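PDB 2DBY: GTP-binding protein from Thermus thermophilus, which binds guanine nucleotides such as GDP and is probably a ribosome-associated ATPase of the YchF/OLA1 subfamily of Obg-type GTPases. Local coordinates for residues Glu46-Arg49 / Leu50-Leu53; Gly254-Ala257 / Arg258-Leu261; Ala277-Ala281 / Leu282-Thr286. One frame throughout, in Å; residues are numbered along the deposited sequence.

Interaction 1 (Glu46-Arg49 / Leu50-Leu53)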
ATOM      1  N   GLU A  46      -7.786   9.146  -5.825  1.00 15.54           N
ATOM      2  CA  GLU A  46      -8.932  10.034  -5.927  1.00 15.80           C
ATOM      3  C   GLU A  46      -9.601  10.047  -4.567  1.00 16.39           C
ATOM      4  O   GLU A  46      -9.691   9.016  -3.894  1.00 17.88           O
ATOM      5  CB  GLU A  46      -9.882   9.525  -7.027  1.00 18.51           C
ATOM      6  CG  GLU A  46      -9.315   9.846  -8.399  1.00 27.82           C
ATOM      7  CD  GLU A  46     -10.016   9.150  -9.549  1.00 34.35           C
ATOM      8  OE1 GLU A  46     -11.224   8.876  -9.438  1.00 36.73           O
ATOM      9  OE2 GLU A  46      -9.344   8.895 -10.574  1.00 33.86           O
ATOM     10  N   ASP A  47     -10.069  11.213  -4.148  1.00 17.36           N
ATOM     11  CA  ASP A  47     -10.713  11.301  -2.840  1.00 18.27           C
ATOM     12  C   ASP A  47     -11.735  12.438  -2.871  1.00 17.88           C
ATOM     13  O   ASP A  47     -11.368  13.622  -2.930  1.00 17.57           O
ATOM     14  CB  ASP A  47      -9.640  11.541  -1.771  1.00 16.76           C
ATOM     15  CG  ASP A  47     -10.193  11.488  -0.348  1.00 19.96           C
ATOM     16  OD1 ASP A  47      -9.387  11.279   0.584  1.00 20.00           O
ATOM     17  OD2 ASP A  47     -11.422  11.666  -0.153  1.00 20.60           O
ATOM     18  N   GLU A  48     -13.015  12.062  -2.877  1.00 17.99           N
ATOM     19  CA  GLU A  48     -14.106  13.035  -2.920  1.00 19.37           C
ATOM     20  C   GLU A  48     -14.127  13.966  -1.711  1.00 17.36           C
ATOM     21  O   GLU A  48     -14.694  15.062  -1.777  1.00 14.99           O
ATOM     22  CB  GLU A  48     -15.461  12.307  -3.017  1.00 20.21           C
ATOM     23  CG  GLU A  48     -15.762  11.726  -4.381  1.00 26.19           C
ATOM     24  CD  GLU A  48     -16.019  12.801  -5.404  1.00 32.09           C
ATOM     25  OE1 GLU A  48     -17.041  13.515  -5.290  1.00 35.49           O
ATOM     26  OE2 GLU A  48     -15.189  12.950  -6.313  1.00 34.03           O
ATOM     27  N   ARG A  49     -13.530  13.540  -0.602  1.00 15.68           N
ATOM     28  CA  ARG A  49     -13.515  14.398   0.582  1.00 18.55           C
ATOM     29  C   ARG A  49     -12.732  15.671   0.276  1.00 20.31           C
ATOM     30  O   ARG A  49     -12.983  16.726   0.859  1.00 16.73           O
ATOM     31  CB  ARG A  49     -12.902  13.650   1.767  1.00 12.59           C
ATOM     32  CG  ARG A  49     -13.735  12.440   2.191  1.00 16.75           C
ATOM     33  CD  ARG A  49     -13.016  11.582   3.230  1.00 17.50           C
ATOM     34  NE  ARG A  49     -11.795  10.966   2.685  1.00 18.94           N
ATOM     35  CZ  ARG A  49     -10.986  10.166   3.372  1.00 19.22           C
ATOM     36  NH1 ARG A  49     -11.262   9.870   4.627  1.00 21.39           N
ATOM     37  NH2 ARG A  49      -9.879   9.680   2.812  1.00 19.19           N
ATOM     38  N   LEU A  50     -11.789  15.588  -0.661  1.00 17.38           N
ATOM     39  CA  LEU A  50     -11.040  16.781  -1.022  1.00 14.40           C
ATOM     40  C   LEU A  50     -11.995  17.820  -1.616  1.00 18.22           C
ATOM     41  O   LEU A  50     -11.880  19.013  -1.333  1.00 16.59           O
ATOM     42  CB  LEU A  50      -9.974  16.455  -2.068  1.00 16.00           C
ATOM     43  CG  LEU A  50      -8.793  15.647  -1.552  1.00 15.81           C
ATOM     44  CD1 LEU A  50      -7.948  15.204  -2.758  1.00 17.77           C
ATOM     45  CD2 LEU A  50      -7.946  16.534  -0.608  1.00 18.62           C
ATOM     46  N   TYR A  51     -12.918  17.371  -2.464  1.00 15.82           N
ATOM     47  CA  TYR A  51     -13.858  18.291  -3.100  1.00 13.82           C
ATOM     48  C   TYR A  51     -14.889  18.806  -2.116  1.00 17.89           C
ATOM     49  O   TYR A  51     -15.346  19.949  -2.235  1.00 20.76           O
ATOM     50  CB  TYR A  51     -14.549  17.608  -4.284  1.00 16.14           C
ATOM     51  CG  TYR A  51     -13.559  17.363  -5.394  1.00 23.00           C
ATOM     52  CD1 TYR A  51     -12.920  18.437  -6.014  1.00 26.26           C
ATOM     53  CD2 TYR A  51     -13.169  16.069  -5.738  1.00 32.41           C
ATOM     54  CE1 TYR A  51     -11.906  18.240  -6.941  1.00 32.39           C
ATOM     55  CE2 TYR A  51     -12.149  15.859  -6.667  1.00 38.19           C
ATOM     56  CZ  TYR A  51     -11.521  16.953  -7.258  1.00 37.77           C
ATOM     57  OH  TYR A  51     -10.485  16.767  -8.149  1.00 46.43           O
ATOM     58  N   ALA A  52     -15.247  17.967  -1.152  1.00 18.06           N
ATOM     59  CA  ALA A  52     -16.203  18.347  -0.118  1.00 19.78           C
ATOM     60  C   ALA A  52     -15.574  19.488   0.703  1.00 19.97           C
ATOM     61  O   ALA A  52     -16.236  20.482   0.996  1.00 20.33           O
ATOM     62  CB  ALA A  52     -16.521  17.144   0.787  1.00 16.05           C
ATOM     63  N   LEU A  53     -14.304  19.342   1.070  1.00 18.25           N
ATOM     64  CA  LEU A  53     -13.594  20.386   1.819  1.00 16.30           C
ATOM     65  C   LEU A  53     -13.410  21.623   0.969  1.00 20.11           C
ATOM     66  O   LEU A  53     -13.499  22.760   1.459  1.00 22.73           O
ATOM     67  CB  LEU A  53     -12.235  19.867   2.272  1.00 15.34           C
ATOM     68  CG  LEU A  53     -12.398  18.903   3.439  1.00 14.20           C
ATOM     69  CD1 LEU A  53     -11.111  18.086   3.626  1.00 17.70           C
ATOM     70  CD2 LEU A  53     -12.762  19.690   4.691  1.00 16.09           C
TER

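Interaction 2 (Gly254-Ala257 / Arg258-Leu261)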
ATOM      1  N   GLY A 254      -9.607  12.035 -17.373  1.00 24.21           N
ATOM      2  CA  GLY A 254     -10.292  11.363 -16.277  1.00 24.14           C
ATOM      3  C   GLY A 254     -11.809  11.438 -16.392  1.00 24.22           C
ATOM      4  O   GLY A 254     -12.520  10.484 -16.041  1.00 22.38           O
ATOM      5  N   GLU A 255     -12.303  12.574 -16.880  1.00 21.01           N
ATOM      6  CA  GLU A 255     -13.741  12.784 -17.040  1.00 20.29           C
ATOM      7  C   GLU A 255     -14.327  11.810 -18.059  1.00 18.77           C
ATOM      8  O   GLU A 255     -15.328  11.127 -17.781  1.00 19.54           O
ATOM      9  CB  GLU A 255     -14.004  14.222 -17.486  1.00 29.51           C
ATOM     10  CG  GLU A 255     -15.466  14.567 -17.644  1.00 43.00           C
ATOM     11  CD  GLU A 255     -15.667  15.921 -18.317  1.00 55.48           C
ATOM     12  OE1 GLU A 255     -15.260  16.070 -19.495  1.00 56.43           O
ATOM     13  OE2 GLU A 255     -16.228  16.832 -17.667  1.00 57.71           O
ATOM     14  N   GLU A 256     -13.716  11.752 -19.243  1.00 16.96           N
ATOM     15  CA  GLU A 256     -14.200  10.839 -20.283  1.00 16.55           C
ATOM     16  C   GLU A 256     -14.073   9.373 -19.861  1.00 17.85           C
ATOM     17  O   GLU A 256     -14.979   8.568 -20.116  1.00 15.86           O
ATOM     18  CB  GLU A 256     -13.480  11.061 -21.628  1.00 15.95           C
ATOM     19  CG  GLU A 256     -14.157  10.269 -22.764  1.00 19.23           C
ATOM     20  CD  GLU A 256     -13.735  10.694 -24.178  1.00 19.49           C
ATOM     21  OE1 GLU A 256     -14.539  10.504 -25.121  1.00 23.48           O
ATOM     22  OE2 GLU A 256     -12.605  11.196 -24.345  1.00 27.23           O
ATOM     23  N   ALA A 257     -12.957   9.016 -19.222  1.00 16.52           N
ATOM     24  CA  ALA A 257     -12.784   7.648 -18.749  1.00 19.29           C
ATOM     25  C   ALA A 257     -13.897   7.274 -17.758  1.00 15.86           C
ATOM     26  O   ALA A 257     -14.460   6.179 -17.825  1.00 17.11           O
ATOM     27  CB  ALA A 257     -11.413   7.491 -18.074  1.00 18.82           C
ATOM     28  N   ARG A 258     -14.220   8.174 -16.841  1.00 19.80           N
ATOM     29  CA  ARG A 258     -15.273   7.873 -15.882  1.00 21.73           C
ATOM     30  C   ARG A 258     -16.630   7.685 -16.557  1.00 21.31           C
ATOM     31  O   ARG A 258     -17.382   6.769 -16.210  1.00 19.01           O
ATOM     32  CB  ARG A 258     -15.381   8.967 -14.817  1.00 28.53           C
ATOM     33  CG  ARG A 258     -16.586   8.770 -13.883  1.00 37.07           C
ATOM     34  CD  ARG A 258     -16.493   9.637 -12.634  1.00 43.95           C
ATOM     35  NE  ARG A 258     -15.320   9.288 -11.829  1.00 52.37           N
ATOM     36  CZ  ARG A 258     -15.018   9.844 -10.658  1.00 59.10           C
ATOM     37  NH1 ARG A 258     -15.800  10.784 -10.142  1.00 60.13           N
ATOM     38  NH2 ARG A 258     -13.937   9.452  -9.993  1.00 60.95           N
ATOM     39  N   GLU A 259     -16.949   8.543 -17.518  1.00 21.53           N
ATOM     40  CA  GLU A 259     -18.232   8.428 -18.209  1.00 25.02           C
ATOM     41  C   GLU A 259     -18.329   7.113 -18.973  1.00 23.72           C
ATOM     42  O   GLU A 259     -19.365   6.441 -18.931  1.00 20.22           O
ATOM     43  CB  GLU A 259     -18.460   9.604 -19.176  1.00 32.25           C
ATOM     44  CG  GLU A 259     -17.450   9.726 -20.313  1.00 45.32           C
ATOM     45  CD  GLU A 259     -17.954  10.588 -21.476  1.00 53.71           C
ATOM     46  OE1 GLU A 259     -18.743  10.078 -22.313  1.00 45.70           O
ATOM     47  OE2 GLU A 259     -17.558  11.777 -21.547  1.00 55.88           O
ATOM     48  N   LEU A 260     -17.252   6.728 -19.658  1.00 17.48           N
ATOM     49  CA  LEU A 260     -17.299   5.480 -20.427  1.00 17.31           C
ATOM     50  C   LEU A 260     -17.326   4.264 -19.510  1.00 19.81           C
ATOM     51  O   LEU A 260     -17.911   3.231 -19.855  1.00 23.14           O
ATOM     52  CB  LEU A 260     -16.125   5.410 -21.418  1.00 20.34           C
ATOM     53  CG  LEU A 260     -16.312   6.485 -22.510  1.00 24.12           C
ATOM     54  CD1 LEU A 260     -15.118   6.513 -23.449  1.00 26.83           C
ATOM     55  CD2 LEU A 260     -17.613   6.218 -23.311  1.00 23.24           C
ATOM     56  N   LEU A 261     -16.703   4.386 -18.345  1.00 19.39           N
ATOM     57  CA  LEU A 261     -16.708   3.283 -17.382  1.00 23.66           C
ATOM     58  C   LEU A 261     -18.122   3.116 -16.851  1.00 24.12           C
ATOM     59  O   LEU A 261     -18.630   1.999 -16.744  1.00 22.47           O
ATOM     60  CB  LEU A 261     -15.810   3.594 -16.200  1.00 32.09           C
ATOM     61  CG  LEU A 261     -14.483   2.861 -16.133  1.00 32.96           C
ATOM     62  CD1 LEU A 261     -13.813   3.224 -14.836  1.00 31.93           C
ATOM     63  CD2 LEU A 261     -14.713   1.360 -16.223  1.00 35.57           C
TER
HETATM   64  O   HOH W   1     -17.502   9.999 -24.707  1.00 36.20           O

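Interaction 3 (Ala277-Ala281 / Leu282-Thr286)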
ATOM      1  N   ALA A 277      -6.232  -0.810  -2.628  1.00 11.31           N
ATOM      2  CA  ALA A 277      -5.821  -2.088  -2.044  1.00 12.20           C
ATOM      3  C   ALA A 277      -4.379  -1.934  -1.549  1.00 12.81           C
ATOM      4  O   ALA A 277      -4.020  -2.457  -0.494  1.00 14.49           O
ATOM      5  CB  ALA A 277      -5.914  -3.231  -3.075  1.00 15.83           C
ATOM      6  N   GLY A 278      -3.570  -1.190  -2.304  1.00 13.69           N
ATOM      7  CA  GLY A 278      -2.188  -0.970  -1.888  1.00 15.40           C
ATOM      8  C   GLY A 278      -2.136  -0.114  -0.627  1.00 17.63           C
ATOM      9  O   GLY A 278      -1.326  -0.338   0.263  1.00 13.75           O
ATOM     10  N   TYR A 279      -3.007   0.886  -0.553  1.00 15.16           N
ATOM     11  CA  TYR A 279      -3.057   1.769   0.609  1.00 17.98           C
ATOM     12  C   TYR A 279      -3.328   0.916   1.845  1.00 15.31           C
ATOM     13  O   TYR A 279      -2.682   1.090   2.879  1.00 19.02           O
ATOM     14  CB  TYR A 279      -4.187   2.797   0.442  1.00 12.98           C
ATOM     15  CG  TYR A 279      -3.911   4.166   1.046  1.00 16.59           C
ATOM     16  CD1 TYR A 279      -2.854   4.956   0.576  1.00 18.01           C
ATOM     17  CD2 TYR A 279      -4.767   4.715   2.010  1.00 23.86           C
ATOM     18  CE1 TYR A 279      -2.665   6.254   1.033  1.00 17.89           C
ATOM     19  CE2 TYR A 279      -4.587   6.022   2.477  1.00 16.59           C
ATOM     20  CZ  TYR A 279      -3.539   6.782   1.978  1.00 15.52           C
ATOM     21  OH  TYR A 279      -3.374   8.079   2.382  1.00 20.39           O
ATOM     22  N   ARG A 280      -4.280  -0.014   1.732  1.00 14.02           N
ATOM     23  CA  ARG A 280      -4.613  -0.892   2.851  1.00 19.38           C
ATOM     24  C   ARG A 280      -3.468  -1.834   3.189  1.00 20.12           C
ATOM     25  O   ARG A 280      -3.163  -2.056   4.358  1.00 19.55           O
ATOM     26  CB  ARG A 280      -5.866  -1.736   2.548  1.00 19.98           C
ATOM     27  CG  ARG A 280      -7.174  -0.922   2.489  1.00 28.20           C
ATOM     28  CD  ARG A 280      -8.389  -1.844   2.429  1.00 30.78           C
ATOM     29  NE  ARG A 280      -8.480  -2.575   1.163  1.00 26.37           N
ATOM     30  CZ  ARG A 280      -9.026  -2.083   0.050  1.00 28.26           C
ATOM     31  NH1 ARG A 280      -9.538  -0.857   0.028  1.00 28.71           N
ATOM     32  NH2 ARG A 280      -9.073  -2.820  -1.039  1.00 26.59           N
ATOM     33  N   ALA A 281      -2.828  -2.385   2.164  1.00 19.57           N
ATOM     34  CA  ALA A 281      -1.726  -3.322   2.383  1.00 19.70           C
ATOM     35  C   ALA A 281      -0.583  -2.648   3.119  1.00 18.95           C
ATOM     36  O   ALA A 281       0.070  -3.263   3.981  1.00 22.43           O
ATOM     37  CB  ALA A 281      -1.225  -3.879   1.036  1.00 16.05           C
ATOM     38  N   LEU A 282      -0.325  -1.389   2.782  1.00 16.98           N
ATOM     39  CA  LEU A 282       0.757  -0.636   3.406  1.00 14.48           C
ATOM     40  C   LEU A 282       0.332  -0.060   4.771  1.00 24.03           C
ATOM     41  O   LEU A 282       1.121   0.621   5.434  1.00 20.86           O
ATOM     42  CB  LEU A 282       1.230   0.496   2.477  1.00 16.18           C
ATOM     43  CG  LEU A 282       1.875   0.035   1.158  1.00 15.08           C
ATOM     44  CD1 LEU A 282       2.135   1.223   0.214  1.00 15.41           C
ATOM     45  CD2 LEU A 282       3.160  -0.692   1.465  1.00 17.49           C
ATOM     46  N   ASP A 283      -0.906  -0.352   5.170  1.00 18.43           N
ATOM     47  CA  ASP A 283      -1.491   0.111   6.444  1.00 20.52           C
ATOM     48  C   ASP A 283      -1.430   1.628   6.573  1.00 22.56           C
ATOM     49  O   ASP A 283      -1.003   2.163   7.595  1.00 23.65           O
ATOM     50  CB  ASP A 283      -0.751  -0.513   7.624  1.00 20.43           C
ATOM     51  CG  ASP A 283      -1.549  -0.452   8.917  1.00 26.68           C
ATOM     52  OD1 ASP A 283      -0.936  -0.633   9.990  1.00 29.86           O
ATOM     53  OD2 ASP A 283      -2.786  -0.239   8.869  1.00 30.73           O
ATOM     54  N   LEU A 284      -1.897   2.321   5.543  1.00 19.12           N
ATOM     55  CA  LEU A 284      -1.824   3.773   5.536  1.00 17.87           C
ATOM     56  C   LEU A 284      -3.152   4.455   5.793  1.00 19.45           C
ATOM     57  O   LEU A 284      -4.217   3.842   5.674  1.00 19.19           O
ATOM     58  CB  LEU A 284      -1.297   4.232   4.181  1.00 17.44           C
ATOM     59  CG  LEU A 284       0.021   3.587   3.761  1.00 17.58           C
ATOM     60  CD1 LEU A 284       0.343   4.014   2.332  1.00 16.37           C
ATOM     61  CD2 LEU A 284       1.128   4.004   4.735  1.00 18.30           C
ATOM     62  N   LEU A 285      -3.074   5.731   6.158  1.00 19.40           N
ATOM     63  CA  LEU A 285      -4.280   6.535   6.366  1.00 17.53           C
ATOM     64  C   LEU A 285      -4.020   7.926   5.818  1.00 16.45           C
ATOM     65  O   LEU A 285      -2.869   8.356   5.665  1.00 17.57           O
ATOM     66  CB  LEU A 285      -4.693   6.569   7.850  1.00 22.71           C
ATOM     67  CG  LEU A 285      -3.747   7.002   8.967  1.00 23.24           C
ATOM     68  CD1 LEU A 285      -3.713   8.525   9.054  1.00 26.94           C
ATOM     69  CD2 LEU A 285      -4.240   6.402  10.301  1.00 24.09           C
ATOM     70  N   THR A 286      -5.105   8.618   5.477  1.00 15.28           N
ATOM     71  CA  THR A 286      -5.044   9.952   4.926  1.00 15.71           C
ATOM     72  C   THR A 286      -5.463  11.003   5.949  1.00 17.58           C
ATOM     73  O   THR A 286      -6.443  10.789   6.661  1.00 16.97           O
ATOM     74  CB  THR A 286      -6.051  10.105   3.749  1.00 17.53           C
ATOM     75  OG1 THR A 286      -5.756   9.138   2.729  1.00 16.28           O
ATOM     76  CG2 THR A 286      -6.006  11.518   3.170  1.00 20.19           C
TER

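Interaction 1 (Glu46-Arg49 / Leu50-Leu53)
Backbone hydrogen bonds join Asp47, Glu48 and Arg49 to the residues that follow. Leu50 N gives its hydrogen to Asp47 O at 3.0 Å, closing the first turn. Glu48 O takes a bond from Ala52 N (3.0 Å) and a weak one from Tyr51 N, and Leu53 N reaches Arg49 O at 2.9 Å.

The polar side chains meet at the helix start. With CG anti to the backbone N (chi1 -173°), Asp47 turns its carboxylate along the chain, and OD2 accepts from Arg49 N at 2.9 Å. This is an N-cap, opening helix 48-57 of the G domain. Arg49 bends at chi3 and grips the same carboxylate side-on: NE donates to the syn lone pair of Asp47 OD2 at 2.9 Å, in the guanidinium plane, while NH2 meets Asp47 OD1 at 2.8 Å in a salt bridge. OD2 therefore serves two donors, and the carboxylate is held against rotation. Arg49 NH1 carries a second salt bridge, to Asp358, and Trp329 adds a cation-pi contact.

Van der Waals contacts complete the turn. Leu50 sets CD1 4.2 Å from Asp47 CB, carbon against carbon, and both residues touch Phe288 of strand 284-290. Separately, Glu48, bent at chi2, carries the polar OE2 to 3.8 Å from Tyr51 CD2, where it lies obliquely to the ring, the carboxylate and ring planes 40° apart.

Interaction 2 (Gly254-Ala257 / Arg258-Leu261)
Arg258 opens the second of two successive helical turns by donating its backbone N to Gly254 O at 3.0 Å, and Arg258 CB rests near the same oxygen. The contact is a run of i to i+4 bonds in helix 254-263, a surface helix packed against helix 243-250. The side chain of Arg258 leads away from the preceding turn, bending at chi3, and its NH2 forms a salt bridge with Glu46.

Glu259 N follows with a bond of 3.1 Å to Glu255 O. The placement of Glu259 CG is doubtful, since it sits too close to Glu256 O in the model. The carboxylate planes of Glu256 and Glu259 are 49° apart. Their like charges are not in direct contact, and one water bridges them, donating to Glu256 OE1 at 3.0 Å and to Glu259 OE1 at 2.7 Å, an arrangement likely to ease their mutual repulsion.

Leu260 lies alongside Glu256 and points the same way, its CD1 3.9 Å from Glu256 CG, so the aliphatic part of the glutamate takes up the apolar contact while its carboxylate continues to the water. Leu252 also touches Leu260.

Leu261, the buried member of this segment, donates its N to Ala257 O at 2.9 Å. Leu249 touches both Ala257 and Leu261, and Leu266 also packs on Leu261. The side chain of Leu261 meets the same carbonyl that its amide engages, with Leu261 CB 3.3 Å from Ala257 O.

Interaction 3 (Ala277-Ala281 / Leu282-Thr286)
A first torsion of -146°, well away from a staggered value, swings the Tyr279 ring forward along the chain beneath Leu284. The backbone between them turns by a Schellman motif ending helix 270-281: Asp283 has positive phi, its N reaches Arg280 O at 2.9 Å, and Leu284 N bonds Tyr279 O at 3.0 Å. Beyond the turn the chain enters strand 284-290, and the short segments 277-281 and 284-286 run at 116° to each other.

Leu284 CB sits over the centre of the Tyr279 ring, 3.8 Å from the centroid and 3° off the normal, a CH-pi contact. The Leu284 branch adds CD1, 3.8 Å from Tyr279 CD1. Leu282, just past the helix, donates its N to Gly278 O and packs on Ala102 of strand 102-108. Asp283 OD2 forms a salt bridge with Arg302.

A phenylalanine in place of Tyr279 would probably keep the Leu284 contact but leave the hydroxyls of Thr286 and Thr299 without this common partner. Thr299, on the paired strand 295-301, is the second mate of the phenol oxygen; the first is Thr286, where Tyr279 OH and Thr286 OG1 lie 2.6 Å apart.

In the fold
Interaction 1 links the other two. Glu46 OE1, just ahead of its helix, forms a salt bridge of 2.8 Å with Arg258 NH2 of interaction 2, although the two centres are 18 Å apart. Arg49 NH2 in turn packs 4.0 Å from Thr286 CB of interaction 3, where strand 284-290 enters the C-terminal part of the chain. Interactions 2 and 3 do not touch, their nearest atoms being about 15 Å apart, yet their helices are consecutive. Interaction 2 lies nearest the nucleotide: the Leu261 side chain is about 12 Å from the bound GDP and about 9 Å from that of the GDP-binding Ser242, whereas 46-53 and 277-286 lie away from the site.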